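Local structure of iron-regulated ABC transporter siderophore-binding protein SirA (Staphylococcus aureus subsp. aureus, 3MWF) at residues Pro74-Ile79 / Ser102-Thr107; Glu268-Leu273 / Ile284-Glu289. The protein binds the iron-loaded siderophore staphyloferrin B outside the cell membrane of Staphylococcus aureus and probably passes it to an ABC transporter for import. One frame throughout, in Å; residues are numbered along the deposited sequence.

Contact 1 (Pro74-Ile79 / Ser102-Thr107)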
ATOM      1  N   PRO A  74       7.821  16.296  -3.582  1.00 15.90           N
ATOM      2  CA  PRO A  74       6.927  17.322  -3.032  1.00 16.23           C
ATOM      3  C   PRO A  74       7.581  18.705  -3.008  1.00 16.64           C
ATOM      4  O   PRO A  74       8.815  18.827  -3.049  1.00 16.18           O
ATOM      5  CB  PRO A  74       6.662  16.832  -1.607  1.00 16.42           C
ATOM      6  CG  PRO A  74       7.827  15.960  -1.286  1.00 16.65           C
ATOM      7  CD  PRO A  74       8.094  15.240  -2.588  1.00 16.37           C
ATOM      8  N   ASN A  75       6.728  19.725  -3.031  1.00 16.34           N
ATOM      9  CA  ASN A  75       7.193  21.109  -3.129  1.00 16.57           C
ATOM     10  C   ASN A  75       7.472  21.645  -1.736  1.00 16.36           C
ATOM     11  O   ASN A  75       6.545  21.909  -0.959  1.00 16.28           O
ATOM     12  CB  ASN A  75       6.130  21.954  -3.847  1.00 17.33           C
ATOM     13  CG  ASN A  75       6.590  23.361  -4.098  1.00 20.28           C
ATOM     14  OD1 ASN A  75       6.980  24.038  -3.164  1.00 21.83           O
ATOM     15  ND2 ASN A  75       6.547  23.815  -5.354  1.00 26.38           N
ATOM     16  N   LEU A  76       8.767  21.759  -1.405  1.00 17.51           N
ATOM     17  CA  LEU A  76       9.168  22.180  -0.063  1.00 18.64           C
ATOM     18  C   LEU A  76       8.690  23.588   0.312  1.00 19.07           C
ATOM     19  O   LEU A  76       8.421  23.871   1.488  1.00 19.51           O
ATOM     20  CB  LEU A  76      10.696  22.108   0.081  1.00 19.12           C
ATOM     21  CG  LEU A  76      11.354  20.824   0.594  1.00 23.99           C
ATOM     22  CD1 LEU A  76      10.630  19.533   0.205  1.00 26.15           C
ATOM     23  CD2 LEU A  76      12.816  20.854   0.066  1.00 26.37           C
ATOM     24  N   GLU A  77       8.607  24.478  -0.675  1.00 20.56           N
ATOM     25  CA  GLU A  77       8.042  25.813  -0.413  1.00 20.70           C
ATOM     26  C   GLU A  77       6.585  25.744   0.041  1.00 20.32           C
ATOM     27  O   GLU A  77       6.197  26.398   0.989  1.00 20.33           O
ATOM     28  CB  GLU A  77       8.176  26.728  -1.628  1.00 21.58           C
ATOM     29  CG  GLU A  77       7.761  28.161  -1.319  1.00 27.13           C
ATOM     30  CD  GLU A  77       7.681  29.020  -2.564  1.00 32.15           C
ATOM     31  OE1 GLU A  77       8.258  28.603  -3.598  1.00 34.35           O
ATOM     32  OE2 GLU A  77       7.034  30.100  -2.503  1.00 35.12           O
ATOM     33  N   GLU A  78       5.776  24.913  -0.611  1.00 19.34           N
ATOM     34  CA  GLU A  78       4.390  24.775  -0.192  1.00 19.71           C
ATOM     35  C   GLU A  78       4.266  24.150   1.195  1.00 18.57           C
ATOM     36  O   GLU A  78       3.384  24.514   1.950  1.00 19.28           O
ATOM     37  CB  GLU A  78       3.612  23.954  -1.223  1.00 20.67           C
ATOM     38  CG  GLU A  78       3.579  24.615  -2.604  1.00 23.98           C
ATOM     39  CD  GLU A  78       2.890  25.985  -2.579  1.00 28.93           C
ATOM     40  OE1 GLU A  78       1.907  26.156  -1.836  1.00 32.07           O
ATOM     41  OE2 GLU A  78       3.354  26.898  -3.288  1.00 31.78           O
ATOM     42  N   ILE A  79       5.133  23.185   1.521  1.00 17.38           N
ATOM     43  CA  ILE A  79       5.147  22.606   2.860  1.00 16.84           C
ATOM     44  C   ILE A  79       5.474  23.707   3.889  1.00 18.22           C
ATOM     45  O   ILE A  79       4.766  23.868   4.883  1.00 17.95           O
ATOM     46  CB  ILE A  79       6.190  21.471   2.951  1.00 16.91           C
ATOM     47  CG1 ILE A  79       5.845  20.354   1.957  1.00 16.53           C
ATOM     48  CG2 ILE A  79       6.309  20.921   4.393  1.00 16.38           C
ATOM     49  CD1 ILE A  79       6.910  19.243   1.882  1.00 19.53           C
ATOM     50  N   SER A 102      13.459  18.670   7.713  1.00 15.67           N
ATOM     51  CA  SER A 102      13.711  18.907   9.140  1.00 16.87           C
ATOM     52  C   SER A 102      13.921  20.382   9.450  1.00 17.19           C
ATOM     53  O   SER A 102      13.646  20.816  10.560  1.00 17.42           O
ATOM     54  CB  SER A 102      14.929  18.096   9.637  1.00 17.32           C
ATOM     55  OG  SER A 102      14.622  16.705   9.586  1.00 20.59           O
ATOM     56  N   LYS A 103      14.388  21.153   8.478  1.00 18.43           N
ATOM     57  CA  LYS A 103      14.542  22.609   8.694  1.00 18.80           C
ATOM     58  C   LYS A 103      13.196  23.325   8.764  1.00 19.30           C
ATOM     59  O   LYS A 103      13.056  24.392   9.362  1.00 20.57           O
ATOM     60  CB  LYS A 103      15.434  23.239   7.639  1.00 19.28           C
ATOM     61  CG  LYS A 103      16.900  22.861   7.791  1.00 21.35           C
ATOM     62  CD  LYS A 103      17.734  23.338   6.624  1.00 25.36           C
ATOM     63  CE  LYS A 103      17.759  24.857   6.510  1.00 25.72           C
ATOM     64  NZ  LYS A 103      18.514  25.227   5.263  1.00 25.22           N
ATOM     65  N   ILE A 104      12.183  22.729   8.152  1.00 18.03           N
ATOM     66  CA  ILE A 104      10.825  23.268   8.220  1.00 17.97           C
ATOM     67  C   ILE A 104      10.088  22.918   9.505  1.00 18.02           C
ATOM     68  O   ILE A 104       9.496  23.789  10.166  1.00 19.23           O
ATOM     69  CB  ILE A 104      10.001  22.811   6.961  1.00 17.20           C
ATOM     70  CG1 ILE A 104      10.728  23.214   5.666  1.00 16.95           C
ATOM     71  CG2 ILE A 104       8.533  23.308   7.057  1.00 19.04           C
ATOM     72  CD1 ILE A 104      10.127  22.625   4.383  1.00 19.78           C
ATOM     73  N   ALA A 105      10.087  21.634   9.866  1.00 17.29           N
ATOM     74  CA  ALA A 105       9.393  21.137  11.024  1.00 18.02           C
ATOM     75  C   ALA A 105       9.945  19.774  11.425  1.00 17.70           C
ATOM     76  O   ALA A 105      10.561  19.096  10.585  1.00 18.27           O
ATOM     77  CB  ALA A 105       7.883  21.009  10.730  1.00 18.05           C
ATOM     78  N   PRO A 106       9.699  19.349  12.680  1.00 18.02           N
ATOM     79  CA  PRO A 106      10.082  17.999  13.085  1.00 17.58           C
ATOM     80  C   PRO A 106       9.512  17.019  12.070  1.00 17.04           C
ATOM     81  O   PRO A 106       8.320  17.098  11.729  1.00 16.11           O
ATOM     82  CB  PRO A 106       9.378  17.824  14.432  1.00 17.79           C
ATOM     83  CG  PRO A 106       9.289  19.219  14.980  1.00 18.69           C
ATOM     84  CD  PRO A 106       8.986  20.055  13.762  1.00 17.67           C
ATOM     85  N   THR A 107      10.379  16.146  11.573  1.00 15.52           N
ATOM     86  CA  THR A 107      10.019  15.251  10.483  1.00 15.84           C
ATOM     87  C   THR A 107      10.320  13.822  10.934  1.00 16.12           C
ATOM     88  O   THR A 107      11.431  13.524  11.409  1.00 16.14           O
ATOM     89  CB  THR A 107      10.837  15.559   9.219  1.00 15.53           C
ATOM     90  OG1 THR A 107      10.533  16.871   8.758  1.00 15.23           O
ATOM     91  CG2 THR A 107      10.507  14.546   8.089  1.00 15.40           C
TER
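Leu76 and Ile79, one helical turn apart on helix 76-81, meet Ile104, on the segment 102-107. Helices 76-81 and 98-104 belong to the N-terminal lobe of the class III substrate-binding protein fold. Helix 98-104 makes the beta-alpha-beta crossover from strand 86-90 to its parallel neighbour 107-110.

Asn75 starts helix 76-81 as its N-cap. Its CG lies anti to the backbone N (chi1 -175°), and OD1 turns back over the first turn to accept from Glu78 N at 3.0 Å. The donor stands above the carbonyl plane of the amide, and the N-H points fairly straight at the oxygen (158°). The backbone also bonds here, from Ile79 N to Asn75 O.

Leu76 offers mainly backbone and CB. Its carbonyl O lies 3.6 Å from Ile104 CD1, a plain van der Waals contact. Its CB is 4.4 Å from the same methyl. The side chain also rests on Gln100 and Leu101 of helix 98-104.

Ile79 is buried and aims its CB at the other helix. Its CG2 branch approaches Ile104 CD1 to 4.2 Å, and the two side chains cross at about a right angle. Ile79 also touches Leu101 of helix 98-104 and Ile87 of strand 86-90, so it faces both the neighbouring helix and the sheet.

Ile104 reaches across through the far end of its chain, with CG1 beside its backbone N (chi1 -55°) and so anti to the carbonyl carbon. Beyond it the chain turns into strand 107-110. There Thr107 OG1 donates to Ala105 O at 2.9 Å.

Contact 2 (Glu268-Leu273 / Ile284-Glu289). With SE8 (5-[(2-{[(3S)-5-{[(2S)-2-amino-2-carboxyethyl]amino}-3-carboxy-3-hydroxy-5-oxopentanoyl]amino}ethyl)amino]-2,5-dioxopentanoic acid), chain C.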
ATOM      1  N   GLU A 268      -7.379  -0.487  -8.229  1.00 13.43           N
ATOM      2  CA  GLU A 268      -5.962  -0.146  -7.930  1.00 12.62           C
ATOM      3  C   GLU A 268      -5.788   0.683  -6.653  1.00 12.71           C
ATOM      4  O   GLU A 268      -4.726   0.628  -6.022  1.00 11.98           O
ATOM      5  CB  GLU A 268      -5.294   0.577  -9.115  1.00 12.06           C
ATOM      6  CG  GLU A 268      -5.968   1.942  -9.439  1.00 11.45           C
ATOM      7  CD  GLU A 268      -5.347   2.670 -10.606  1.00 12.44           C
ATOM      8  OE1 GLU A 268      -4.143   2.552 -10.900  1.00 13.97           O
ATOM      9  OE2 GLU A 268      -6.096   3.404 -11.266  1.00 14.96           O
ATOM     10  N   ILE A 269      -6.805   1.474  -6.280  1.00 11.98           N
ATOM     11  CA  ILE A 269      -6.666   2.334  -5.089  1.00 12.34           C
ATOM     12  C   ILE A 269      -6.643   1.483  -3.826  1.00 12.82           C
ATOM     13  O   ILE A 269      -5.747   1.618  -2.995  1.00 13.00           O
ATOM     14  CB  ILE A 269      -7.783   3.400  -5.038  1.00 12.02           C
ATOM     15  CG1 ILE A 269      -7.664   4.278  -6.276  1.00 14.28           C
ATOM     16  CG2 ILE A 269      -7.678   4.235  -3.754  1.00 14.43           C
ATOM     17  CD1 ILE A 269      -8.888   5.219  -6.455  1.00 16.18           C
ATOM     18  N   THR A 270      -7.599   0.562  -3.738  1.00 12.89           N
ATOM     19  CA  THR A 270      -7.646  -0.403  -2.629  1.00 12.89           C
ATOM     20  C   THR A 270      -6.415  -1.316  -2.596  1.00 12.59           C
ATOM     21  O   THR A 270      -5.845  -1.574  -1.525  1.00 12.54           O
ATOM     22  CB  THR A 270      -8.900  -1.252  -2.759  1.00 12.78           C
ATOM     23  OG1 THR A 270     -10.015  -0.388  -2.549  1.00 15.28           O
ATOM     24  CG2 THR A 270      -8.954  -2.386  -1.695  1.00 14.02           C
ATOM     25  N   TRP A 271      -6.046  -1.812  -3.775  1.00 11.81           N
ATOM     26  CA  TRP A 271      -5.052  -2.865  -3.877  1.00 11.94           C
ATOM     27  C   TRP A 271      -3.615  -2.385  -3.837  1.00 11.86           C
ATOM     28  O   TRP A 271      -2.710  -3.196  -3.599  1.00 11.69           O
ATOM     29  CB  TRP A 271      -5.308  -3.753  -5.103  1.00 12.71           C
ATOM     30  CG  TRP A 271      -6.401  -4.751  -4.811  1.00 14.04           C
ATOM     31  CD1 TRP A 271      -7.758  -4.511  -4.792  1.00 16.29           C
ATOM     32  CD2 TRP A 271      -6.221  -6.114  -4.427  1.00 14.10           C
ATOM     33  NE1 TRP A 271      -8.431  -5.665  -4.428  1.00 16.54           N
ATOM     34  CE2 TRP A 271      -7.510  -6.658  -4.191  1.00 15.67           C
ATOM     35  CE3 TRP A 271      -5.091  -6.935  -4.252  1.00 16.64           C
ATOM     36  CZ2 TRP A 271      -7.700  -8.000  -3.810  1.00 17.77           C
ATOM     37  CZ3 TRP A 271      -5.274  -8.267  -3.872  1.00 18.87           C
ATOM     38  CH2 TRP A 271      -6.577  -8.791  -3.661  1.00 18.11           C
ATOM     39  N   ASN A 272      -3.379  -1.087  -4.078  1.00 11.79           N
ATOM     40  CA  ASN A 272      -2.014  -0.602  -4.012  1.00 11.43           C
ATOM     41  C   ASN A 272      -1.827   0.885  -3.724  1.00 11.35           C
ATOM     42  O   ASN A 272      -0.920   1.272  -2.955  1.00 11.17           O
ATOM     43  CB  ASN A 272      -1.261  -0.904  -5.326  1.00 11.45           C
ATOM     44  CG  ASN A 272       0.225  -0.672  -5.174  1.00 12.56           C
ATOM     45  OD1 ASN A 272       0.848  -1.193  -4.239  1.00 11.60           O
ATOM     46  ND2 ASN A 272       0.799   0.109  -6.081  1.00 11.96           N
ATOM     47  N   LEU A 273      -2.638   1.726  -4.359  1.00 10.84           N
ATOM     48  CA  LEU A 273      -2.261   3.166  -4.349  1.00 10.73           C
ATOM     49  C   LEU A 273      -2.486   3.875  -3.033  1.00 10.86           C
ATOM     50  O   LEU A 273      -1.656   4.717  -2.661  1.00 12.46           O
ATOM     51  CB  LEU A 273      -2.955   3.925  -5.480  1.00 10.50           C
ATOM     52  CG  LEU A 273      -2.651   3.438  -6.894  1.00 12.39           C
ATOM     53  CD1 LEU A 273      -3.450   4.254  -7.943  1.00 13.54           C
ATOM     54  CD2 LEU A 273      -1.151   3.369  -7.288  1.00 12.51           C
ATOM     55  N   ILE A 284      -9.442  -6.754   2.487  1.00 15.30           N
ATOM     56  CA  ILE A 284      -9.947  -8.000   3.107  1.00 16.08           C
ATOM     57  C   ILE A 284     -11.424  -8.234   2.720  1.00 16.78           C
ATOM     58  O   ILE A 284     -11.825  -9.348   2.344  1.00 16.36           O
ATOM     59  CB  ILE A 284      -9.741  -8.000   4.645  1.00 15.55           C
ATOM     60  CG1 ILE A 284      -8.228  -7.955   4.995  1.00 16.51           C
ATOM     61  CG2 ILE A 284     -10.334  -9.286   5.237  1.00 17.77           C
ATOM     62  CD1 ILE A 284      -7.851  -7.677   6.481  1.00 17.26           C
ATOM     63  N   ASP A 285     -12.227  -7.171   2.760  1.00 17.67           N
ATOM     64  CA  ASP A 285     -13.626  -7.264   2.290  1.00 19.00           C
ATOM     65  C   ASP A 285     -13.696  -7.709   0.836  1.00 19.05           C
ATOM     66  O   ASP A 285     -14.532  -8.551   0.480  1.00 18.91           O
ATOM     67  CB  ASP A 285     -14.331  -5.903   2.404  1.00 20.57           C
ATOM     68  CG  ASP A 285     -14.757  -5.571   3.802  1.00 25.40           C
ATOM     69  OD1 ASP A 285     -14.738  -6.448   4.706  1.00 29.43           O
ATOM     70  OD2 ASP A 285     -15.134  -4.388   3.986  1.00 31.26           O
ATOM     71  N   ASP A 286     -12.834  -7.134  -0.010  0.50 18.68           N
ATOM     72  CA  ASP A 286     -12.750  -7.509  -1.419  0.50 18.78           C
ATOM     73  C   ASP A 286     -12.503  -9.002  -1.593  0.50 19.18           C
ATOM     74  O   ASP A 286     -13.112  -9.639  -2.450  0.50 19.46           O
ATOM     75  CB  ASP A 286     -11.633  -6.735  -2.118  0.50 18.49           C
ATOM     76  CG  ASP A 286     -12.079  -5.378  -2.607  0.50 18.91           C
ATOM     77  OD1 ASP A 286     -13.263  -5.038  -2.420  0.50 18.52           O
ATOM     78  OD2 ASP A 286     -11.232  -4.651  -3.185  0.50 20.24           O
ATOM     79  N   LEU A 287     -11.597  -9.542  -0.781  1.00 18.91           N
ATOM     80  CA  LEU A 287     -11.265 -10.959  -0.817  1.00 19.03           C
ATOM     81  C   LEU A 287     -12.457 -11.866  -0.487  1.00 19.60           C
ATOM     82  O   LEU A 287     -12.677 -12.851  -1.182  1.00 19.83           O
ATOM     83  CB  LEU A 287     -10.106 -11.253   0.125  1.00 19.79           C
ATOM     84  CG  LEU A 287      -8.745 -10.741  -0.346  1.00 18.09           C
ATOM     85  CD1 LEU A 287      -7.771 -10.928   0.800  1.00 18.19           C
ATOM     86  CD2 LEU A 287      -8.281 -11.474  -1.616  1.00 20.16           C
ATOM     87  N   TYR A 288     -13.235 -11.519   0.534  1.00 19.81           N
ATOM     88  CA  TYR A 288     -14.469 -12.286   0.807  1.00 21.01           C
ATOM     89  C   TYR A 288     -15.347 -12.354  -0.436  1.00 21.94           C
ATOM     90  O   TYR A 288     -15.868 -13.417  -0.791  1.00 22.02           O
ATOM     91  CB  TYR A 288     -15.243 -11.670   1.959  1.00 20.95           C
ATOM     92  CG  TYR A 288     -14.778 -12.084   3.328  1.00 20.63           C
ATOM     93  CD1 TYR A 288     -15.131 -13.325   3.865  1.00 19.65           C
ATOM     94  CD2 TYR A 288     -14.020 -11.227   4.106  1.00 17.84           C
ATOM     95  CE1 TYR A 288     -14.725 -13.689   5.135  1.00 19.48           C
ATOM     96  CE2 TYR A 288     -13.611 -11.566   5.373  1.00 17.54           C
ATOM     97  CZ  TYR A 288     -13.957 -12.814   5.890  1.00 18.14           C
ATOM     98  OH  TYR A 288     -13.538 -13.132   7.154  1.00 19.96           O
ATOM     99  N   GLU A 289     -15.488 -11.224  -1.128  1.00 22.65           N
ATOM    100  CA  GLU A 289     -16.307 -11.154  -2.338  1.00 23.70           C
ATOM    101  C   GLU A 289     -15.701 -11.887  -3.543  1.00 23.76           C
ATOM    102  O   GLU A 289     -16.377 -12.708  -4.165  1.00 23.68           O
ATOM    103  CB  GLU A 289     -16.584  -9.684  -2.684  1.00 23.99           C
ATOM    104  CG  GLU A 289     -17.553  -9.467  -3.798  1.00 28.81           C
ATOM    105  CD  GLU A 289     -17.495  -8.039  -4.282  1.00 32.78           C
ATOM    106  OE1 GLU A 289     -17.826  -7.158  -3.468  1.00 35.63           O
ATOM    107  OE2 GLU A 289     -17.086  -7.807  -5.444  1.00 35.73           O
TER
HETATM  108  C1  SE8 C   1       6.350   6.117  -8.790  1.00 15.32           C
HETATM  109  C2  SE8 C   1       5.464   5.367  -9.745  1.00 15.19           C
HETATM  110  C3  SE8 C   1       4.000   5.693  -9.494  1.00 12.64           C
HETATM  111  N4  SE8 C   1       3.526   5.217  -8.198  1.00 12.67           N
HETATM  112  C5  SE8 C   1       2.936   4.048  -8.057  1.00 14.42           C
HETATM  113  C6  SE8 C   1       2.644   3.601  -6.646  1.00 12.23           C
HETATM  114  C7  SE8 C   1       3.871   2.940  -6.019  1.00 13.83           C
HETATM  115  C8  SE8 C   1       3.562   2.670  -4.535  1.00 12.42           C
HETATM  116  C9  SE8 C   1       4.603   1.813  -3.818  1.00 12.89           C
HETATM  117  N10 SE8 C   1       5.880   1.959  -4.166  1.00 12.42           N
HETATM  118  C11 SE8 C   1       6.881   1.181  -3.474  1.00 16.54           C
HETATM  119  C12 SE8 C   1       7.868   2.083  -2.753  1.00 22.20           C
HETATM  120  N13 SE8 C   1       9.112   1.395  -2.436  1.00 28.35           N
HETATM  121  C14 SE8 C   1      10.148   1.239  -3.312  1.00 30.94           C
HETATM  122  C15 SE8 C   1      10.236   2.122  -4.522  1.00 31.51           C
HETATM  123  C16 SE8 C   1       9.274   1.464  -5.480  1.00 27.47           C
HETATM  124  C17 SE8 C   1       8.563   2.380  -6.427  1.00 23.01           C
HETATM  125  C18 SE8 C   1       8.739   2.016  -7.823  1.00 22.62           C
HETATM  126  O19 SE8 C   1       6.527   7.349  -8.981  1.00 14.72           O
HETATM  127  O20 SE8 C   1       6.913   5.476  -7.880  1.00 13.74           O
HETATM  128  N21 SE8 C   1       5.712   3.920  -9.592  1.00 13.76           N
HETATM  129  O22 SE8 C   1       2.628   3.322  -8.983  1.00 14.01           O
HETATM  130  C23 SE8 C   1       4.228   1.672  -6.776  1.00 13.21           C
HETATM  131  O24 SE8 C   1       3.536   0.638  -6.608  1.00 13.16           O
HETATM  132  O25 SE8 C   1       5.219   1.669  -7.549  1.00 12.77           O
HETATM  133  O26 SE8 C   1       4.997   3.823  -6.169  1.00 13.11           O
HETATM  134  O27 SE8 C   1       4.242   1.035  -2.941  1.00 12.69           O
HETATM  135  O28 SE8 C   1      11.004   0.384  -3.175  1.00 37.49           O
HETATM  136  O29 SE8 C   1       7.785   3.266  -6.059  1.00 16.88           O
HETATM  137  O30 SE8 C   1       7.873   2.356  -8.623  1.00 16.43           O
HETATM  138  O31 SE8 C   1       9.733   1.332  -8.177  1.00 27.30           O
HETATM  139  O   HOH W   1     -12.139  -2.108  -3.430  1.00 29.15           O
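Trp271 sets one edge of its indole against Asp286 and Leu287. This joins helix 268-273 to helix 277-290 in the C-terminal lobe of the class III binding-protein fold. The two segments run at 121° to each other, with axes 11.1 Å apart at closest approach, and side chains bridge the gap.

The indole and the Asp286 carboxylate lie nearly parallel, their planes 14° apart. Trp271 NE1 donates to Asp286 OD2 at 3.2 Å, and this oxygen uses its anti lone pair. The bond is bent (137°), and OD2 sits somewhat off the ring plane. Further round the same edge, Trp271 CH2 meets the Leu287 CD2 methyl at 3.8 Å. Phe224 and Val226 of strand 222-227 and Ala181 of helix 179-187 also pack on the indole.

The side chains of Thr270 and Asp286 come at each other from opposite directions. Thr270 CG2 lies anti to the backbone N, and this methyl stands 3.5 Å from Asp286 OD2. A water joins the same two residues: it hydrogen-bonds Thr270 OG1 and donates to Asp286 OD2 at 2.7 Å. OD2 thus takes two hydrogen bonds, from the indole and from the water. Asp286 is modelled in two conformers, and its contacts here describe one of them.

Trp271 lies within a wider, pi-type turn (269-273), where Glu268 O accepts from both Asn272 N and Leu273 N. These last two residues line the siderophore pocket. Leu273 CD2 packs against C6 of staphyloferrin B. Asn272 ND2 donates to carboxylate oxygen O24 of the ligand at 2.8 Å.

How the contacts relate
Contact 1 comes first along the chain and closes before contact 2 opens. Their centres are 32 Å apart, on opposite sides of the chain's centre. Their nearest atoms stay about 14 Å apart, so they do not touch. They share no helix or sheet. Contact 1 joins helices 76-81 and 98-104 beside the six-stranded sheet of the N-terminal lobe. Contact 2 joins helices 268-273 and 277-290 in the C-terminal lobe, which holds the five-stranded sheet. The long helix 130-155 connects the lobes between them in sequence. Contact 2 borders the siderophore pocket through Asn272 and Leu273. Contact 1 is structural packing within its own lobe.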